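Local coordinates for protein MstE (Scytonema sp. PCC 10023, PDB 6SBF) that probably catalyses the class II cyclisation of an isoprenoid chain in merosterol biosynthesis, as a single-domain terpene cyclase with an alpha6-alpha6 barrel, at residues Glu42-Asp47 against Glu86-Arg91; Trp212-Tyr217 against Asn262-Ala267; Trp305-Tyr310 against Ile344-Ser349. The protein carries 1 engineered substitution. All coordinates share one frame; numbering follows the deposited sequence. Where two conformers were deposited one is given.

In the fold
Contact 3 stands between the other two: its centre lies about 11 Å from that of contact 2 and about 20 Å from that of contact 1. Asp47 OD1 of contact 1 is 2.8 Å from Asn348 N of contact 3, a probable hydrogen bond. Likewise Thr265 OG1 of contact 2 lies 2.7 Å from Ser308 OG of contact 3. Contacts 1 and 2 do not touch; their centres are about 27 Å apart, on opposite sides of the chain's centre. The aromatic side chains of contact 2 may belong to the barrel-cavity wall where class II cyclases fold their substrate, whereas the centre of contact 1 lies about 18 Å from that of the chain.

Contact 1: residues Glu42-Asp47 against Glu86-Arg91; sequences EGWWQD and ELLKIR
A single water is gripped by both segments, accepting from Trp44 NE1 at 2.9 Å and from Arg91 NH2 at 3.1 Å. It joins the loop that follows helix 18-37 to the C-terminal end of helix 75-90, on the periphery of the alpha6-alpha6 barrel. The indole of Trp44 carries most of the contact. Leu87 sits over one of its faces in a CH-pi contact, CB lying 3.7 Å from the centroid of the six-membered ring and 15° off the normal. Arg91 approaches from the opposite side of the ring. Its chain bends at chi2 (-71°) and turns the guanidinium back along the indole; Trp44 CZ2 lies over the guanidinium face, 3.6 Å from Arg91 CZ, and the two planes remain 41° apart. Thus the water and the indole both constrain the NH2 branch, while salt bridges from NH1 to Glu59 and Asp58 hold the other branch. Leu88 CD2 closes the edge of the indole, 3.9 Å from Trp44 CZ3. Beyond the indole, the branched end of Leu87 packs against the loop backbone. Gly43 takes a positive phi there, and a beta carbon would press on both Leu87 and the preceding carbonyl. The two methyls of Leu87 divide their contacts: CD1 lies 3.6 Å from Gly43 C, and CD2 lies 3.8 Å from Glu42 O.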
loop_
_atom_site.group_PDB
_atom_site.type_symbol
_atom_site.label_atom_id
_atom_site.label_comp_id
_atom_site.label_asym_id
_atom_site.label_seq_id
_atom_site.Cartn_x
_atom_site.Cartn_y
_atom_site.Cartn_z
ATOM N N GLU A 42 3.300 9.333 21.399
ATOM C CA GLU A 42 3.228 10.616 20.642
ATOM C C GLU A 42 2.031 10.548 19.690
ATOM O O GLU A 42 1.572 11.596 19.267
ATOM C CB GLU A 42 4.493 10.923 19.822
ATOM C CG GLU A 42 5.606 11.644 20.579
ATOM C CD GLU A 42 5.465 13.140 20.824
ATOM O OE1 GLU A 42 4.890 13.861 19.962
ATOM O OE2 GLU A 42 5.962 13.599 21.877
ATOM N N GLY A 43 1.590 9.342 19.297
ATOM C CA GLY A 43 0.437 9.208 18.417
ATOM C C GLY A 43 0.747 8.539 17.077
ATOM O O GLY A 43 -0.163 8.447 16.268
ATOM N N TRP A 44 1.975 8.118 16.836
ATOM C CA TRP A 44 2.301 7.443 15.555
ATOM C C TRP A 44 1.657 6.063 15.473
ATOM O O TRP A 44 1.625 5.339 16.463
ATOM C CB TRP A 44 3.821 7.271 15.453
ATOM C CG TRP A 44 4.616 8.527 15.337
ATOM C CD1 TRP A 44 5.300 9.160 16.335
ATOM C CD2 TRP A 44 4.870 9.295 14.158
ATOM N NE1 TRP A 44 5.946 10.268 15.855
ATOM C CE2 TRP A 44 5.697 10.373 14.511
ATOM C CE3 TRP A 44 4.408 9.211 12.846
ATOM C CZ2 TRP A 44 6.120 11.317 13.588
ATOM C CZ3 TRP A 44 4.828 10.140 11.927
ATOM C CH2 TRP A 44 5.679 11.183 12.293
ATOM N N TRP A 45 1.323 5.645 14.251
ATOM C CA TRP A 45 1.232 4.222 13.916
ATOM C C TRP A 45 2.609 3.685 13.500
ATOM O O TRP A 45 3.290 4.328 12.714
ATOM C CB TRP A 45 0.251 4.048 12.757
ATOM C CG TRP A 45 -1.184 4.238 13.145
ATOM C CD1 TRP A 45 -1.921 3.449 13.958
ATOM C CD2 TRP A 45 -2.083 5.264 12.682
ATOM N NE1 TRP A 45 -3.202 3.938 14.100
ATOM C CE2 TRP A 45 -3.316 5.036 13.309
ATOM C CE3 TRP A 45 -1.969 6.347 11.795
ATOM C CZ2 TRP A 45 -4.405 5.899 13.108
ATOM C CZ3 TRP A 45 -3.043 7.213 11.590
ATOM C CH2 TRP A 45 -4.259 6.951 12.222
ATOM N N GLN A 46 2.979 2.581 14.131
ATOM C CA GLN A 46 4.274 1.949 13.890
ATOM C C GLN A 46 4.058 0.532 13.372
ATOM O O GLN A 46 3.207 -0.187 13.854
ATOM C CB GLN A 46 5.052 1.795 15.194
ATOM C CG GLN A 46 5.529 3.087 15.792
ATOM C CD GLN A 46 6.313 2.814 17.060
ATOM O OE1 GLN A 46 5.730 2.492 18.068
ATOM N NE2 GLN A 46 7.610 2.879 16.975
ATOM N N ASP A 47 4.924 0.123 12.433
ATOM C CA ASP A 47 4.896 -1.292 11.992
ATOM C C ASP A 47 6.172 -1.557 11.232
ATOM O O ASP A 47 6.824 -0.657 10.777
ATOM C CB ASP A 47 3.652 -1.660 11.191
ATOM C CG ASP A 47 2.973 -2.940 11.641
ATOM O OD1 ASP A 47 3.729 -3.849 12.153
ATOM O OD2 ASP A 47 1.748 -3.093 11.447
ATOM N N GLU A 86 0.076 16.527 11.636
ATOM C CA GLU A 86 0.909 17.367 12.516
ATOM C C GLU A 86 2.199 16.627 12.911
ATOM O O GLU A 86 3.275 17.266 12.925
ATOM C CB GLU A 86 0.116 17.773 13.765
ATOM C CG GLU A 86 -0.981 18.772 13.467
ATOM C CD GLU A 86 -0.603 20.123 12.853
ATOM O OE1 GLU A 86 0.471 20.653 13.191
ATOM O OE2 GLU A 86 -1.406 20.642 12.019
ATOM N N LEU A 87 2.113 15.318 13.180
ATOM C CA LEU A 87 3.341 14.525 13.473
ATOM C C LEU A 87 4.293 14.538 12.264
ATOM O O LEU A 87 5.502 14.740 12.448
ATOM C CB LEU A 87 2.956 13.088 13.848
ATOM C CG LEU A 87 2.247 12.992 15.211
ATOM C CD1 LEU A 87 1.762 11.561 15.449
ATOM C CD2 LEU A 87 3.143 13.410 16.349
ATOM N N LEU A 88 3.746 14.338 11.074
ATOM C CA LEU A 88 4.556 14.364 9.866
ATOM C C LEU A 88 5.234 15.717 9.667
ATOM O O LEU A 88 6.407 15.803 9.264
ATOM C CB LEU A 88 3.724 13.924 8.670
ATOM C CG LEU A 88 3.433 12.431 8.621
ATOM C CD1 LEU A 88 2.313 12.143 7.681
ATOM C CD2 LEU A 88 4.632 11.595 8.303
ATOM N N LYS A 89 4.512 16.813 9.924
ATOM C CA LYS A 89 5.130 18.153 9.758
ATOM C C LYS A 89 6.305 18.378 10.704
ATOM O O LYS A 89 7.225 19.110 10.316
ATOM C CB LYS A 89 4.077 19.241 9.935
ATOM C CG LYS A 89 3.164 19.378 8.722
ATOM C CD LYS A 89 2.280 20.589 8.784
ATOM C CE LYS A 89 1.325 20.548 9.948
ATOM N NZ LYS A 89 0.503 21.755 9.943
ATOM N N ILE A 90 6.258 17.756 11.890
ATOM C CA ILE A 90 7.374 17.908 12.844
ATOM C C ILE A 90 8.601 17.128 12.374
ATOM O O ILE A 90 9.704 17.467 12.782
ATOM C CB ILE A 90 6.900 17.533 14.262
ATOM C CG1 ILE A 90 5.931 18.609 14.745
ATOM C CG2 ILE A 90 8.013 17.317 15.214
ATOM C CD1 ILE A 90 5.038 18.154 15.896
ATOM N N ARG A 91 8.447 16.125 11.488
ATOM C CA ARG A 91 9.570 15.375 10.856
ATOM C C ARG A 91 10.082 16.200 9.674
ATOM O O ARG A 91 9.863 15.826 8.490
ATOM C CB ARG A 91 9.137 13.961 10.488
ATOM C CG ARG A 91 8.822 13.051 11.654
ATOM C CD ARG A 91 10.073 12.639 12.431
ATOM N NE ARG A 91 9.756 11.800 13.556
ATOM C CZ ARG A 91 9.620 10.474 13.492
ATOM N NH1 ARG A 91 9.904 9.775 12.396
ATOM N NH2 ARG A 91 9.239 9.823 14.570
HETATM O O HOH W 1 8.318 11.659 16.853
#

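Contact 2: residues Trp212-Tyr217 against Asn262-Ala267; sequences WSDHEY and NGSTFA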
loop_
_atom_site.group_PDB
_atom_site.type_symbol
_atom_site.label_atom_id
_atom_site.label_comp_id
_atom_site.label_asym_id
_atom_site.label_seq_id
_atom_site.Cartn_x
_atom_site.Cartn_y
_atom_site.Cartn_z
ATOM N N TRP A 212 6.973 -5.561 -2.888
ATOM C CA TRP A 212 5.877 -6.379 -2.371
ATOM C C TRP A 212 5.804 -7.706 -3.062
ATOM O O TRP A 212 5.910 -7.777 -4.296
ATOM C CB TRP A 212 4.538 -5.651 -2.567
ATOM C CG TRP A 212 4.485 -4.333 -1.855
ATOM C CD1 TRP A 212 4.836 -3.145 -2.393
ATOM C CD2 TRP A 212 4.326 -4.108 -0.437
ATOM N NE1 TRP A 212 4.816 -2.171 -1.464
ATOM C CE2 TRP A 212 4.509 -2.742 -0.245
ATOM C CE3 TRP A 212 4.038 -4.925 0.646
ATOM C CZ2 TRP A 212 4.375 -2.162 1.010
ATOM C CZ3 TRP A 212 3.978 -4.375 1.898
ATOM C CH2 TRP A 212 4.080 -2.990 2.064
ATOM N N SER A 213 5.484 -8.722 -2.289
ATOM C CA SER A 213 5.257 -10.073 -2.821
ATOM C C SER A 213 3.933 -10.115 -3.583
ATOM O O SER A 213 3.789 -10.874 -4.555
ATOM C CB SER A 213 5.193 -11.047 -1.621
ATOM O OG SER A 213 6.395 -11.178 -0.889
ATOM N N ASP A 214 2.924 -9.388 -3.076
ATOM C CA ASP A 214 1.542 -9.599 -3.548
ATOM C C ASP A 214 1.242 -8.616 -4.679
ATOM O O ASP A 214 1.054 -7.368 -4.428
ATOM C CB ASP A 214 0.575 -9.429 -2.392
ATOM C CG ASP A 214 0.776 -10.476 -1.312
ATOM O OD1 ASP A 214 0.740 -11.673 -1.659
ATOM O OD2 ASP A 214 0.966 -10.121 -0.134
ATOM N N HIS A 215 1.088 -9.092 -5.913
ATOM C CA HIS A 215 0.874 -8.258 -7.098
ATOM C C HIS A 215 -0.472 -7.520 -7.035
ATOM O O HIS A 215 -0.632 -6.547 -7.787
ATOM C CB HIS A 215 0.876 -9.115 -8.362
ATOM C CG HIS A 215 2.103 -9.914 -8.588
ATOM N ND1 HIS A 215 3.360 -9.459 -8.218
ATOM C CD2 HIS A 215 2.262 -11.120 -9.208
ATOM C CE1 HIS A 215 4.256 -10.395 -8.571
ATOM N NE2 HIS A 215 3.601 -11.416 -9.152
ATOM N N GLU A 216 -1.392 -7.956 -6.189
ATOM C CA GLU A 216 -2.697 -7.260 -6.039
ATOM C C GLU A 216 -2.499 -5.802 -5.608
ATOM O O GLU A 216 -3.293 -4.987 -6.007
ATOM C CB GLU A 216 -3.567 -8.040 -5.060
ATOM C CG GLU A 216 -3.907 -9.470 -5.503
ATOM C CD GLU A 216 -2.801 -10.489 -5.401
ATOM O OE1 GLU A 216 -2.939 -11.577 -6.058
ATOM O OE2 GLU A 216 -1.821 -10.243 -4.641
ATOM N N TYR A 217 -1.504 -5.535 -4.786
ATOM C CA TYR A 217 -1.209 -4.166 -4.346
ATOM C C TYR A 217 -0.920 -3.275 -5.539
ATOM O O TYR A 217 -1.606 -2.236 -5.747
ATOM C CB TYR A 217 -0.037 -4.216 -3.367
ATOM C CG TYR A 217 0.511 -2.886 -2.931
ATOM C CD1 TYR A 217 1.461 -2.211 -3.631
ATOM C CD2 TYR A 217 0.126 -2.320 -1.735
ATOM C CE1 TYR A 217 2.019 -1.012 -3.209
ATOM C CE2 TYR A 217 0.658 -1.114 -1.289
ATOM C CZ TYR A 217 1.604 -0.445 -2.016
ATOM O OH TYR A 217 2.138 0.737 -1.568
ATOM N N ASN A 262 -4.655 -20.838 2.001
ATOM C CA ASN A 262 -6.091 -20.719 2.374
ATOM C C ASN A 262 -6.435 -19.230 2.537
ATOM O O ASN A 262 -7.487 -18.933 3.105
ATOM C CB ASN A 262 -6.465 -21.541 3.619
ATOM C CG ASN A 262 -6.300 -23.026 3.327
ATOM O OD1 ASN A 262 -7.007 -23.563 2.492
ATOM N ND2 ASN A 262 -5.360 -23.636 3.987
ATOM N N GLY A 263 -5.625 -18.326 2.003
ATOM C CA GLY A 263 -6.015 -16.921 1.819
ATOM C C GLY A 263 -5.144 -15.931 2.590
ATOM O O GLY A 263 -4.930 -16.061 3.806
ATOM N N SER A 264 -4.685 -14.912 1.870
ATOM C CA SER A 264 -3.942 -13.766 2.405
ATOM C C SER A 264 -4.922 -12.601 2.669
ATOM O O SER A 264 -5.596 -12.151 1.711
ATOM C CB SER A 264 -2.907 -13.310 1.450
ATOM O OG SER A 264 -2.505 -11.992 1.741
ATOM N N THR A 265 -5.008 -12.116 3.886
ATOM C CA THR A 265 -5.868 -10.975 4.190
ATOM C C THR A 265 -5.433 -9.748 3.412
ATOM O O THR A 265 -6.315 -9.031 2.859
ATOM C CB THR A 265 -5.948 -10.737 5.691
ATOM O OG1 THR A 265 -4.639 -10.685 6.215
ATOM C CG2 THR A 265 -6.758 -11.812 6.397
ATOM N N PHE A 266 -4.155 -9.477 3.307
ATOM C CA PHE A 266 -3.618 -8.310 2.581
ATOM C C PHE A 266 -3.916 -8.396 1.105
ATOM O O PHE A 266 -4.396 -7.410 0.490
ATOM C CB PHE A 266 -2.128 -8.144 2.884
ATOM C CG PHE A 266 -1.429 -6.963 2.283
ATOM C CD1 PHE A 266 -1.625 -5.691 2.814
ATOM C CD2 PHE A 266 -0.517 -7.102 1.260
ATOM C CE1 PHE A 266 -0.915 -4.614 2.299
ATOM C CE2 PHE A 266 0.229 -6.074 0.770
ATOM C CZ PHE A 266 0.021 -4.809 1.304
ATOM N N ALA A 267 -3.605 -9.521 0.476
ATOM C CA ALA A 267 -3.779 -9.655 -0.973
ATOM C C ALA A 267 -5.289 -9.613 -1.252
ATOM O O ALA A 267 -5.679 -9.104 -2.308
ATOM C CB ALA A 267 -3.122 -10.923 -1.492
HETATM O O HOH W 2 0.094 -11.682 1.752
#
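Phe266 and Tyr217 both extend with CG trans to the backbone N (chi1 -177° and 173°), which brings their rings together, Phe266 CZ lying 3.9 Å from Tyr217 CD2. Trp212 adds a third ring: its CE3 is 4.0 Å from Phe266 CE2, and the six-membered ring is oblique to the phenyl. Asp214 approaches the same phenyl in its plane, at the edge, with Asp214 OD2 3.6 Å from Phe266 CD2. That carboxylate oxygen also accepts from a water at 2.6 Å, and the water in turn accepts from Ser264 OG. The serine hydroxyl has a second task as N-cap of helix 265-275, taking a nearly straight hydrogen bond (170°) from Ala267 N at 3.0 Å. The methyl of Ala267 is met by two acidic side chains from neighbouring directions, Glu216 OE2 at 3.5 Å from Ala267 CB and Asp214 CG at 3.9 Å. Glu216 bends at chi2 to cover the methyl, and its OE1 forms a salt bridge with Arg248. With an alanine in place of Glu216, Arg248 would probably lose this mate and a gap would open on one side of the Ala267 methyl. Trp270 meets both Phe266 and Tyr217 edge to face, and Trp60 and Tyr64 of helix 59-69 add to the cluster. Such an aromatic assembly at the starts of two barrel helices is consistent with the aromatic-lined cavities of class II terpene cyclases.

Contact 3: residues Trp305-Tyr310 against Ile344-Ser349; sequences WVSSAY and IFDHNS
Ser307 OG donates to Asp346 O at 2.6 Å and lies 2.7 Å from Ser349 OG, so three polar groups gather at one corner. The segment 305-310 begins at Trp305, the tryptophan that ends a QW-type sequence motif of the squalene-hopene cyclase family; its indole touches Gln299 and donates from NE1 to Leu295 O. Facing it, residues 346-349 form a type I beta turn just before helix 350-363, closed by Ser349 N, which reaches Asp346 O at 2.9 Å. The carbonyl of Asp346 therefore accepts two donors, and they come from opposite faces of its plane. The Asp346 side chain takes the crowded position between its backbone N and carbonyl carbon (chi1 55°), directing the carboxylate at the other segment. There OD1 receives Ala309 N at 3.0 Å, a bond of 151° arriving from above the carboxylate plane, while OD2 bonds to Thr352 OG1 of the following helix. Both carboxylate oxygens are thus engaged, which should fix the group's rotation and tie the loop of Ala309 to the start of the helix. This is the tight part of the contact. The solvent side, reached from the same Ser307 OG, is looser: His347 is exposed, and a water donates to His347 O at 3.2 Å but only weakly to Ser307 OG. At the other end of the segments, partly exposed Phe345 packs beside Tyr310, the two side chains pointing the same way with Phe345 CB 3.7 Å from Tyr310 CE1; the tyrosine hydroxyl bonds to His260 NE2. Here the backbones draw together next to where strands 311-313 and 342-344 pair antiparallel, and two CA-H...O contacts pass across: Phe345 CA to Ala309 O at 3.5 Å, and Tyr310 CA to Ile344 O at the same 3.5 Å.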
loop_
_atom_site.group_PDB
_atom_site.type_symbol
_atom_site.label_atom_id
_atom_site.label_comp_id
_atom_site.label_asym_id
_atom_site.label_seq_id
_atom_site.Cartn_x
_atom_site.Cartn_y
_atom_site.Cartn_z
ATOM N N TRP A 305 -6.885 -7.893 11.722
ATOM C CA TRP A 305 -6.728 -9.090 10.879
ATOM C C TRP A 305 -5.271 -9.569 11.039
ATOM O O TRP A 305 -4.381 -8.768 11.298
ATOM C CB TRP A 305 -7.041 -8.818 9.405
ATOM C CG TRP A 305 -8.492 -8.780 9.099
ATOM C CD1 TRP A 305 -9.256 -9.793 8.663
ATOM C CD2 TRP A 305 -9.390 -7.659 9.291
ATOM N NE1 TRP A 305 -10.558 -9.456 8.616
ATOM C CE2 TRP A 305 -10.666 -8.129 8.950
ATOM C CE3 TRP A 305 -9.255 -6.328 9.665
ATOM C CZ2 TRP A 305 -11.814 -7.309 8.992
ATOM C CZ3 TRP A 305 -10.363 -5.496 9.684
ATOM C CH2 TRP A 305 -11.617 -5.991 9.341
ATOM N N VAL A 306 -5.051 -10.872 10.819
ATOM C CA VAL A 306 -3.727 -11.556 10.774
ATOM C C VAL A 306 -2.794 -10.779 9.846
ATOM O O VAL A 306 -3.138 -10.570 8.690
ATOM C CB VAL A 306 -3.905 -13.051 10.409
ATOM C CG1 VAL A 306 -2.601 -13.755 10.185
ATOM C CG2 VAL A 306 -4.710 -13.792 11.466
ATOM N N SER A 307 -1.589 -10.459 10.306
ATOM C CA SER A 307 -0.529 -9.844 9.498
ATOM C C SER A 307 -0.264 -10.654 8.247
ATOM O O SER A 307 -0.020 -11.889 8.343
ATOM C CB SER A 307 0.690 -9.725 10.260
ATOM O OG SER A 307 0.442 -8.964 11.429
ATOM N N SER A 308 -0.240 -9.969 7.117
ATOM C CA SER A 308 0.132 -10.595 5.836
ATOM C C SER A 308 0.713 -9.594 4.872
ATOM O O SER A 308 0.762 -9.870 3.674
ATOM C CB SER A 308 -1.018 -11.426 5.252
ATOM O OG SER A 308 -2.168 -10.604 5.037
ATOM N N ALA A 309 1.136 -8.418 5.332
ATOM C CA ALA A 309 1.736 -7.404 4.472
ATOM C C ALA A 309 3.217 -7.695 4.305
ATOM O O ALA A 309 4.030 -7.232 5.051
ATOM C CB ALA A 309 1.481 -6.028 5.003
ATOM N N TYR A 310 3.511 -8.528 3.292
ATOM C CA TYR A 310 4.864 -9.067 3.076
ATOM C C TYR A 310 5.689 -8.136 2.237
ATOM O O TYR A 310 5.391 -7.951 1.030
ATOM C CB TYR A 310 4.844 -10.492 2.548
ATOM C CG TYR A 310 4.308 -11.503 3.525
ATOM C CD1 TYR A 310 4.908 -11.710 4.748
ATOM C CD2 TYR A 310 3.194 -12.256 3.269
ATOM C CE1 TYR A 310 4.395 -12.624 5.660
ATOM C CE2 TYR A 310 2.672 -13.177 4.147
ATOM C CZ TYR A 310 3.280 -13.385 5.367
ATOM O OH TYR A 310 2.739 -14.279 6.229
ATOM N N ILE A 344 10.002 -9.489 5.292
ATOM C CA ILE A 344 9.468 -9.111 6.618
ATOM C C ILE A 344 7.971 -8.841 6.538
ATOM O O ILE A 344 7.422 -8.720 5.456
ATOM C CB ILE A 344 10.296 -7.949 7.186
ATOM C CG1 ILE A 344 10.106 -6.645 6.423
ATOM C CG2 ILE A 344 11.763 -8.352 7.307
ATOM C CD1 ILE A 344 10.568 -5.485 7.231
ATOM N N PHE A 345 7.357 -8.727 7.694
ATOM C CA PHE A 345 5.911 -8.443 7.741
ATOM C C PHE A 345 5.612 -7.418 8.837
ATOM O O PHE A 345 6.475 -7.002 9.611
ATOM C CB PHE A 345 5.101 -9.739 7.904
ATOM C CG PHE A 345 5.302 -10.443 9.213
ATOM C CD1 PHE A 345 4.478 -10.280 10.277
ATOM C CD2 PHE A 345 6.284 -11.438 9.303
ATOM C CE1 PHE A 345 4.661 -10.952 11.465
ATOM C CE2 PHE A 345 6.470 -12.117 10.497
ATOM C CZ PHE A 345 5.631 -11.887 11.554
ATOM N N ASP A 346 4.358 -7.032 8.837
ATOM C CA ASP A 346 3.826 -6.027 9.773
ATOM C C ASP A 346 3.482 -6.694 11.094
ATOM O O ASP A 346 2.360 -7.147 11.312
ATOM C CB ASP A 346 2.624 -5.347 9.157
ATOM C CG ASP A 346 1.500 -6.285 8.694
ATOM O OD1 ASP A 346 1.757 -7.357 8.091
ATOM O OD2 ASP A 346 0.317 -5.886 8.896
ATOM N N HIS A 347 4.478 -6.793 11.991
ATOM C CA HIS A 347 4.328 -7.560 13.238
ATOM C C HIS A 347 3.194 -7.031 14.124
ATOM O O HIS A 347 2.664 -7.780 14.932
ATOM C CB HIS A 347 5.640 -7.576 14.016
ATOM C CG HIS A 347 6.176 -6.222 14.342
ATOM N ND1 HIS A 347 6.779 -5.371 13.376
ATOM C CD2 HIS A 347 6.123 -5.539 15.537
ATOM C CE1 HIS A 347 7.082 -4.216 14.039
ATOM N NE2 HIS A 347 6.734 -4.332 15.359
ATOM N N ASN A 348 2.800 -5.752 14.011
ATOM C CA ASN A 348 1.708 -5.183 14.843
ATOM C C ASN A 348 0.346 -5.420 14.207
ATOM O O ASN A 348 -0.673 -5.125 14.853
ATOM C CB ASN A 348 1.934 -3.692 15.086
ATOM C CG ASN A 348 3.128 -3.405 15.982
ATOM O OD1 ASN A 348 3.390 -4.194 16.902
ATOM N ND2 ASN A 348 3.789 -2.264 15.790
ATOM N N SER A 349 0.295 -5.877 12.960
ATOM C CA SER A 349 -0.959 -6.085 12.202
ATOM C C SER A 349 -1.636 -4.743 11.869
ATOM O O SER A 349 -2.801 -4.793 11.423
ATOM C CB SER A 349 -1.920 -7.028 12.890
ATOM O OG SER A 349 -1.301 -8.245 13.313
HETATM O O HOH W 3 1.548 -10.606 14.086
#